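Local coordinates for protein probable ferredoxin-dependent nitrite reductase NirA (Mycobacterium tuberculosis, PDB 1ZJ8) that catalyses the six-electron reduction of sulfite to sulfide with electrons from ferredoxin, using a siroheme and a [4Fe-4S] cluster, at residues M426-I431 and A439-R444; T81-G86 and F433-F438. All blocks are in the same frame, centred on the assembly; numbering follows the deposited sequence.

Contact 1. Residues M426-I431 and A439-R444. With SRM (siroheme), chain E.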
loop_
_atom_site.group_PDB
_atom_site.type_symbol
_atom_site.label_atom_id
_atom_site.label_comp_id
_atom_site.label_asym_id
_atom_site.label_seq_id
_atom_site.Cartn_x
_atom_site.Cartn_y
_atom_site.Cartn_z
ATOM N N MET A 426 -9.079 -4.589 -5.715
ATOM C CA MET A 426 -7.661 -4.747 -5.400
ATOM C C MET A 426 -7.408 -6.163 -4.906
ATOM O O MET A 426 -8.316 -6.840 -4.410
ATOM C CB MET A 426 -7.197 -3.749 -4.325
ATOM C CG MET A 426 -7.165 -2.297 -4.761
ATOM S SD MET A 426 -6.384 -1.160 -3.558
ATOM C CE MET A 426 -6.925 -1.783 -1.984
ATOM N N ALA A 427 -6.164 -6.597 -5.041
ATOM C CA ALA A 427 -5.732 -7.887 -4.535
ATOM C C ALA A 427 -4.270 -7.767 -4.149
ATOM O O ALA A 427 -3.545 -6.913 -4.676
ATOM C CB ALA A 427 -5.916 -8.955 -5.584
ATOM N N CYS A 428 -3.834 -8.609 -3.222
ATOM C CA CYS A 428 -2.432 -8.659 -2.822
ATOM C C CYS A 428 -1.706 -9.643 -3.729
ATOM O O CYS A 428 -2.254 -10.096 -4.738
ATOM C CB CYS A 428 -2.336 -9.101 -1.370
ATOM S SG CYS A 428 -2.758 -10.858 -1.090
ATOM N N SER A 429 -0.470 -9.972 -3.375
ATOM C CA SER A 429 0.334 -10.884 -4.192
ATOM C C SER A 429 -0.178 -12.338 -4.095
ATOM O O SER A 429 -0.359 -13.026 -5.118
ATOM C CB SER A 429 1.774 -10.758 -3.763
ATOM O OG SER A 429 2.064 -9.385 -3.694
ATOM N N GLY A 430 -0.442 -12.777 -2.866
ATOM C CA GLY A 430 -0.983 -14.102 -2.626
ATOM C C GLY A 430 0.020 -15.194 -2.935
ATOM O O GLY A 430 1.212 -14.938 -3.223
ATOM N N ILE A 431 -0.495 -16.419 -2.916
ATOM C CA ILE A 431 0.330 -17.636 -2.903
ATOM C C ILE A 431 1.247 -17.821 -4.125
ATOM O O ILE A 431 2.142 -18.663 -4.082
ATOM C CB ILE A 431 -0.585 -18.887 -2.735
ATOM C CG1 ILE A 431 0.209 -20.096 -2.236
ATOM C CG2 ILE A 431 -1.332 -19.207 -4.038
ATOM C CD1 ILE A 431 -0.673 -21.142 -1.500
ATOM N N ALA A 439 -4.041 -18.508 -0.107
ATOM C CA ALA A 439 -4.757 -18.488 -1.374
ATOM C C ALA A 439 -4.094 -17.611 -2.424
ATOM O O ALA A 439 -3.232 -16.752 -2.141
ATOM C CB ALA A 439 -6.193 -18.034 -1.173
ATOM N N GLU A 440 -4.537 -17.862 -3.652
ATOM C CA GLU A 440 -4.104 -17.136 -4.818
ATOM C C GLU A 440 -4.996 -15.892 -4.990
ATOM O O GLU A 440 -6.210 -15.943 -4.833
ATOM C CB GLU A 440 -4.156 -18.055 -6.046
ATOM C CG GLU A 440 -3.593 -17.437 -7.295
ATOM C CD GLU A 440 -2.204 -16.866 -7.063
ATOM O OE1 GLU A 440 -1.293 -17.705 -6.860
ATOM O OE2 GLU A 440 -2.036 -15.604 -7.064
ATOM N N THR A 441 -4.375 -14.768 -5.307
ATOM C CA THR A 441 -5.075 -13.493 -5.321
ATOM C C THR A 441 -4.853 -12.698 -6.613
ATOM O O THR A 441 -5.830 -12.356 -7.288
ATOM C CB THR A 441 -4.632 -12.625 -4.120
ATOM O OG1 THR A 441 -3.200 -12.596 -4.053
ATOM C CG2 THR A 441 -5.180 -13.181 -2.831
ATOM N N ARG A 442 -3.590 -12.414 -6.959
ATOM C CA ARG A 442 -3.328 -11.553 -8.107
ATOM C C ARG A 442 -3.671 -12.214 -9.438
ATOM O O ARG A 442 -4.173 -11.545 -10.340
ATOM C CB ARG A 442 -1.899 -10.976 -8.143
ATOM C CG ARG A 442 -1.895 -9.648 -8.964
ATOM C CD ARG A 442 -0.571 -8.900 -9.106
ATOM N NE ARG A 442 0.050 -8.532 -7.835
ATOM C CZ ARG A 442 -0.410 -7.634 -6.969
ATOM N NH1 ARG A 442 -1.537 -6.995 -7.184
ATOM N NH2 ARG A 442 0.257 -7.393 -5.850
ATOM N N VAL A 443 -3.447 -13.518 -9.552
ATOM C CA VAL A 443 -3.790 -14.242 -10.778
ATOM C C VAL A 443 -5.313 -14.471 -10.878
ATOM O O VAL A 443 -5.919 -14.322 -11.955
ATOM C CB VAL A 443 -3.025 -15.599 -10.855
ATOM C CG1 VAL A 443 -3.125 -16.186 -12.289
ATOM C CG2 VAL A 443 -1.541 -15.415 -10.414
ATOM N N ARG A 444 -5.911 -14.836 -9.746
ATOM C CA ARG A 444 -7.351 -15.006 -9.648
ATOM C C ARG A 444 -8.073 -13.790 -10.196
ATOM O O ARG A 444 -8.956 -13.901 -11.061
ATOM C CB ARG A 444 -7.744 -15.205 -8.186
ATOM C CG ARG A 444 -9.205 -15.601 -7.991
ATOM C CD ARG A 444 -9.430 -17.068 -8.341
ATOM N NE ARG A 444 -10.580 -17.276 -9.207
ATOM C CZ ARG A 444 -11.838 -17.227 -8.811
ATOM N NH1 ARG A 444 -12.125 -16.954 -7.566
ATOM N NH2 ARG A 444 -12.824 -17.447 -9.661
HETATM FE FE SRM E . 2.410 -5.665 3.070
HETATM C CHA SRM E . 4.081 -8.243 4.565
HETATM C CHB SRM E . 2.629 -7.249 0.128
HETATM C CHC SRM E . 0.859 -3.185 1.645
HETATM C CHD SRM E . 0.416 -5.328 5.872
HETATM N NA SRM E . 3.367 -7.302 2.434
HETATM C C1A SRM E . 4.107 -8.171 3.156
HETATM C C2A SRM E . 4.970 -9.068 2.323
HETATM C CMA SRM E . 6.359 -8.512 2.261
HETATM C CDA SRM E . 4.904 -10.506 2.759
HETATM C CEA SRM E . 6.037 -11.098 3.536
HETATM O O3A SRM E . 6.303 -10.626 4.646
HETATM O O4A SRM E . 6.703 -12.038 3.080
HETATM C C3A SRM E . 4.282 -8.953 1.006
HETATM C CAA SRM E . 5.197 -8.917 -0.171
HETATM C CBA SRM E . 5.331 -10.368 -0.551
HETATM C CCA SRM E . 5.529 -10.517 -2.024
HETATM O O1A SRM E . 4.870 -9.791 -2.799
HETATM O O2A SRM E . 6.369 -11.356 -2.431
HETATM C C4A SRM E . 3.395 -7.767 1.180
HETATM N NB SRM E . 1.989 -5.239 1.198
HETATM C C1B SRM E . 2.164 -5.938 0.075
HETATM C C2B SRM E . 1.846 -5.198 -1.194
HETATM C CMB SRM E . 2.797 -5.466 -2.326
HETATM C CDB SRM E . 0.480 -5.619 -1.621
HETATM C CEB SRM E . -0.076 -5.037 -2.872
HETATM O O3B SRM E . -0.277 -5.721 -3.899
HETATM O O4B SRM E . -0.328 -3.833 -2.856
HETATM C C3B SRM E . 1.844 -3.782 -0.657
HETATM C CAB SRM E . 3.229 -3.190 -0.691
HETATM C CBB SRM E . 3.197 -1.693 -0.748
HETATM C CCB SRM E . 4.577 -1.136 -0.548
HETATM O O1B SRM E . 5.232 -0.719 -1.500
HETATM O O2B SRM E . 5.073 -1.055 0.572
HETATM C C4B SRM E . 1.551 -4.050 0.795
HETATM N NC SRM E . 0.885 -4.596 3.585
HETATM C C1C SRM E . 0.484 -3.477 2.947
HETATM C C2C SRM E . -0.611 -2.861 3.540
HETATM C CDC SRM E . -1.497 -1.783 3.013
HETATM C CEC SRM E . -1.158 -0.354 3.187
HETATM O O3C SRM E . -0.030 -0.025 3.618
HETATM O O4C SRM E . -2.056 0.450 2.895
HETATM C C3C SRM E . -0.739 -3.534 4.717
HETATM C CAC SRM E . -1.824 -3.137 5.663
HETATM C CBC SRM E . -1.745 -1.821 6.408
HETATM C CCC SRM E . -0.808 -1.985 7.593
HETATM O O1C SRM E . 0.433 -2.111 7.415
HETATM O O2C SRM E . -1.338 -2.014 8.733
HETATM C C4C SRM E . 0.208 -4.525 4.756
HETATM N ND SRM E . 2.505 -6.366 4.967
HETATM C C1D SRM E . 1.492 -6.233 5.839
HETATM C C2D SRM E . 1.619 -7.217 6.838
HETATM C CAD SRM E . 1.103 -7.021 8.252
HETATM C CBD SRM E . 2.029 -6.452 9.281
HETATM C CCD SRM E . 1.593 -6.096 10.673
HETATM O O1D SRM E . 1.636 -4.885 10.985
HETATM O O2D SRM E . 1.198 -6.977 11.483
HETATM C C3D SRM E . 2.754 -7.948 6.528
HETATM C CDD SRM E . 3.537 -8.785 7.502
HETATM C CED SRM E . 4.480 -8.193 8.526
HETATM O O3D SRM E . 4.837 -7.016 8.464
HETATM O O4D SRM E . 4.921 -8.876 9.461
HETATM C C4D SRM E . 3.292 -7.409 5.370
#
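R442 folds back over the cysteine loop and turns the edge of its guanidinium to a siroheme carboxylate, with the carbonyl of C428 against one face. The oxygen C428 O lies 3.8 Å from the guanidinium plane of R442, over its centre. At the edge, R442 NH2 gives siroheme O3B a nearly straight bond of 2.6 Å (164°). NH1 makes a weak bond to A427 O, and NH2 another to S429 OG. The chain runs extended to CD and then bends at chi3 (-57°), which turns the guanidinium toward the cofactor. S429 OG donates to a second siroheme carboxylate at O1A, 3.0 Å away. T441 OG1 donates to C428 O at 2.8 Å, from well above the carbonyl plane. The same oxygen is therefore held by a hydroxyl and faces a cation. Further along the loop, I431 N bonds A439 O at 2.9 Å. The side chains of I431 and E440 cross, with I431 CG2 by E440 OE1. E440 OE2 in turn accepts from the backbone N of T441. C428 SG ligates an iron of the cluster. C428 is the first of the paired cysteines, five residues apart from C434, in the cluster motif of the siroheme sulfite and nitrite reductase family.

Contact 2. Residues T81-G86 and F433-F438. With SF4 (iron/sulfur cluster), chain D.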
loop_
_atom_site.group_PDB
_atom_site.type_symbol
_atom_site.label_atom_id
_atom_site.label_comp_id
_atom_site.label_asym_id
_atom_site.label_seq_id
_atom_site.Cartn_x
_atom_site.Cartn_y
_atom_site.Cartn_z
ATOM N N THR A 81 12.631 -12.375 0.442
ATOM C CA THR A 81 12.741 -13.715 -0.143
ATOM C C THR A 81 11.379 -14.136 -0.759
ATOM O O THR A 81 10.335 -13.855 -0.164
ATOM C CB THR A 81 13.182 -14.688 0.979
ATOM O OG1 THR A 81 14.074 -15.676 0.449
ATOM C CG2 THR A 81 11.979 -15.318 1.694
ATOM N N GLN A 82 11.355 -14.793 -1.922
ATOM C CA GLN A 82 10.057 -15.197 -2.503
ATOM C C GLN A 82 9.701 -16.686 -2.264
ATOM O O GLN A 82 10.576 -17.507 -1.979
ATOM C CB GLN A 82 9.950 -14.789 -3.991
ATOM C CG GLN A 82 10.692 -15.647 -5.032
ATOM C CD GLN A 82 10.206 -15.398 -6.487
ATOM O OE1 GLN A 82 10.303 -14.285 -7.021
ATOM N NE2 GLN A 82 9.703 -16.458 -7.128
ATOM N N ARG A 83 8.408 -17.016 -2.382
ATOM C CA ARG A 83 7.872 -18.367 -2.082
ATOM C C ARG A 83 8.245 -19.409 -3.152
ATOM O O ARG A 83 7.989 -19.211 -4.351
ATOM C CB ARG A 83 6.338 -18.337 -1.931
ATOM C CG ARG A 83 5.681 -19.662 -1.431
ATOM C CD ARG A 83 4.189 -19.745 -1.821
ATOM N NE ARG A 83 3.417 -20.845 -1.221
ATOM C CZ ARG A 83 2.969 -20.876 0.039
ATOM N NH1 ARG A 83 3.262 -19.897 0.885
ATOM N NH2 ARG A 83 2.238 -21.903 0.475
ATOM N N GLU A 84 8.839 -20.521 -2.702
ATOM C CA GLU A 84 9.155 -21.649 -3.584
ATOM C C GLU A 84 7.856 -22.210 -4.173
ATOM O O GLU A 84 6.776 -22.148 -3.545
ATOM C CB GLU A 84 9.924 -22.753 -2.835
ATOM C CG GLU A 84 10.532 -23.827 -3.736
ATOM C CD GLU A 84 11.543 -23.249 -4.697
ATOM O OE1 GLU A 84 12.687 -23.036 -4.274
ATOM O OE2 GLU A 84 11.196 -22.988 -5.867
ATOM N N GLN A 85 7.980 -22.759 -5.382
ATOM C CA GLN A 85 6.836 -23.299 -6.124
ATOM C C GLN A 85 6.293 -24.590 -5.526
ATOM O O GLN A 85 7.035 -25.357 -4.926
ATOM C CB GLN A 85 7.247 -23.646 -7.569
ATOM C CG GLN A 85 7.866 -22.520 -8.394
ATOM C CD GLN A 85 6.914 -21.355 -8.601
ATOM O OE1 GLN A 85 5.688 -21.519 -8.548
ATOM N NE2 GLN A 85 7.470 -20.170 -8.828
ATOM N N GLY A 86 4.997 -24.836 -5.718
ATOM C CA GLY A 86 4.384 -26.140 -5.433
ATOM C C GLY A 86 3.800 -26.355 -4.047
ATOM O O GLY A 86 3.115 -27.348 -3.807
ATOM N N PHE A 433 3.607 -15.866 -5.008
ATOM C CA PHE A 433 4.951 -15.406 -4.635
ATOM C C PHE A 433 5.141 -15.207 -3.114
ATOM O O PHE A 433 6.265 -15.150 -2.632
ATOM C CB PHE A 433 5.266 -14.054 -5.318
ATOM C CG PHE A 433 5.546 -14.125 -6.825
ATOM C CD1 PHE A 433 6.540 -14.947 -7.343
ATOM C CD2 PHE A 433 4.853 -13.291 -7.712
ATOM C CE1 PHE A 433 6.814 -14.972 -8.734
ATOM C CE2 PHE A 433 5.124 -13.311 -9.095
ATOM C CZ PHE A 433 6.106 -14.148 -9.601
ATOM N N CYS A 434 4.055 -15.096 -2.360
ATOM C CA CYS A 434 4.133 -14.743 -0.949
ATOM C C CYS A 434 4.212 -15.971 -0.022
ATOM O O CYS A 434 3.440 -16.923 -0.182
ATOM C CB CYS A 434 2.906 -13.917 -0.573
ATOM S SG CYS A 434 3.071 -13.253 1.058
ATOM N N LYS A 435 5.105 -15.927 0.971
ATOM C CA LYS A 435 5.283 -17.056 1.886
ATOM C C LYS A 435 4.233 -17.149 2.989
ATOM O O LYS A 435 4.196 -18.160 3.696
ATOM C CB LYS A 435 6.655 -17.019 2.535
ATOM C CG LYS A 435 7.834 -17.154 1.563
ATOM C CD LYS A 435 9.170 -17.009 2.309
ATOM C CE LYS A 435 9.182 -15.779 3.277
ATOM N NZ LYS A 435 8.661 -14.501 2.666
ATOM N N LEU A 436 3.379 -16.134 3.137
ATOM C CA LEU A 436 2.383 -16.130 4.224
ATOM C C LEU A 436 0.925 -16.301 3.778
ATOM O O LEU A 436 0.011 -16.208 4.606
ATOM C CB LEU A 436 2.519 -14.854 5.051
ATOM C CG LEU A 436 3.952 -14.509 5.450
ATOM C CD1 LEU A 436 3.953 -13.202 6.251
ATOM C CD2 LEU A 436 4.610 -15.651 6.232
ATOM N N SER A 437 0.725 -16.575 2.486
ATOM C CA SER A 437 -0.617 -16.710 1.871
ATOM C C SER A 437 -1.186 -18.118 1.918
ATOM O O SER A 437 -0.454 -19.096 1.793
ATOM C CB SER A 437 -0.550 -16.305 0.393
ATOM O OG SER A 437 0.808 -16.353 -0.059
ATOM N N PHE A 438 -2.505 -18.199 2.059
ATOM C CA PHE A 438 -3.234 -19.470 1.991
ATOM C C PHE A 438 -3.972 -19.609 0.645
ATOM O O PHE A 438 -4.439 -20.700 0.288
ATOM C CB PHE A 438 -4.203 -19.588 3.174
ATOM C CG PHE A 438 -3.532 -19.442 4.493
ATOM C CD1 PHE A 438 -2.545 -20.349 4.880
ATOM C CD2 PHE A 438 -3.850 -18.387 5.335
ATOM C CE1 PHE A 438 -1.883 -20.216 6.102
ATOM C CE2 PHE A 438 -3.192 -18.242 6.572
ATOM C CZ PHE A 438 -2.202 -19.162 6.953
HETATM FE FE1 SF4 D . -0.701 -11.887 3.265
HETATM FE FE2 SF4 D . 0.193 -9.567 2.126
HETATM FE FE3 SF4 D . 1.198 -11.980 1.316
HETATM FE FE4 SF4 D . -1.299 -11.090 0.666
HETATM S S1 SF4 D . 0.704 -10.178 -0.015
HETATM S S2 SF4 D . -0.748 -13.225 1.414
HETATM S S3 SF4 D . -1.991 -10.085 2.608
HETATM S S4 SF4 D . 1.442 -11.050 3.404
#
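R83 reaches from the end of strand 79-83 along the backbone of the second cluster cysteine. Its backbone N first bonds F433 O: R83 N to F433 O is 2.9 Å. CB packs on F433 O and near CG of K435. CG lies beside C434 O, and CD of R83 comes closer to C434 O, at 3.3 Å. CG is anti to the backbone N (chi1 -172°) and the chain stays extended to NE, which carries it past one peptide to the next. NE and CZ stay farther from C434 O than CD does. At the tip, R83 NH1 donates to C434 O at 3.2 Å. It lies in the carbonyl plane on a lone pair, although the oxygen is tilted 30° from the guanidinium plane. K435 O sits near that plane, at the guanidinium edge. NH2 bonds Y87 O and T92 OG1.

K435 bends at chi3 and chi4. Its CE packs on CG2 of T81, and its NZ makes a weak bond to T81 O and another weak one to siroheme. Q82 runs beside F433, with Q82 NE2 at the ring edge, 3.5 Å from F433 CD1. The Q82 amide oxygen is taken by W148 N, and the F433 ring stacks on H147.

C434 SG binds FE3 of the cluster at 2.3 Å and accepts from L436 N (169°). That N-H bond would be expected to draw charge from the thiolate and favour the reduced cluster. The cationic R83, bonded to C434 O, may act in the same direction.

The two contacts alternate along the chain and share one loop, which runs from strand 425-427 to helix 442-455. The centres of contact 1 and contact 2 are about 11 Å apart. Contact 1 joins the two ends of this loop, and contact 2 ties its middle to strand 79-83. They touch where I431 N lies 3.1 Å from S437 OG and where I431 O lies 3.2 Å from CD of R83. Each supplies one cysteine to the cluster: C428 in contact 1 and C434 in contact 2. C474 and C478, also in the cluster pocket, probably complete the set, and C478 is probably also the axial ligand of the siroheme iron. Contact 1 bonds siroheme carboxylates firmly, contact 2 through the weak bond of K435 NZ, so the loop spans the two cofactors.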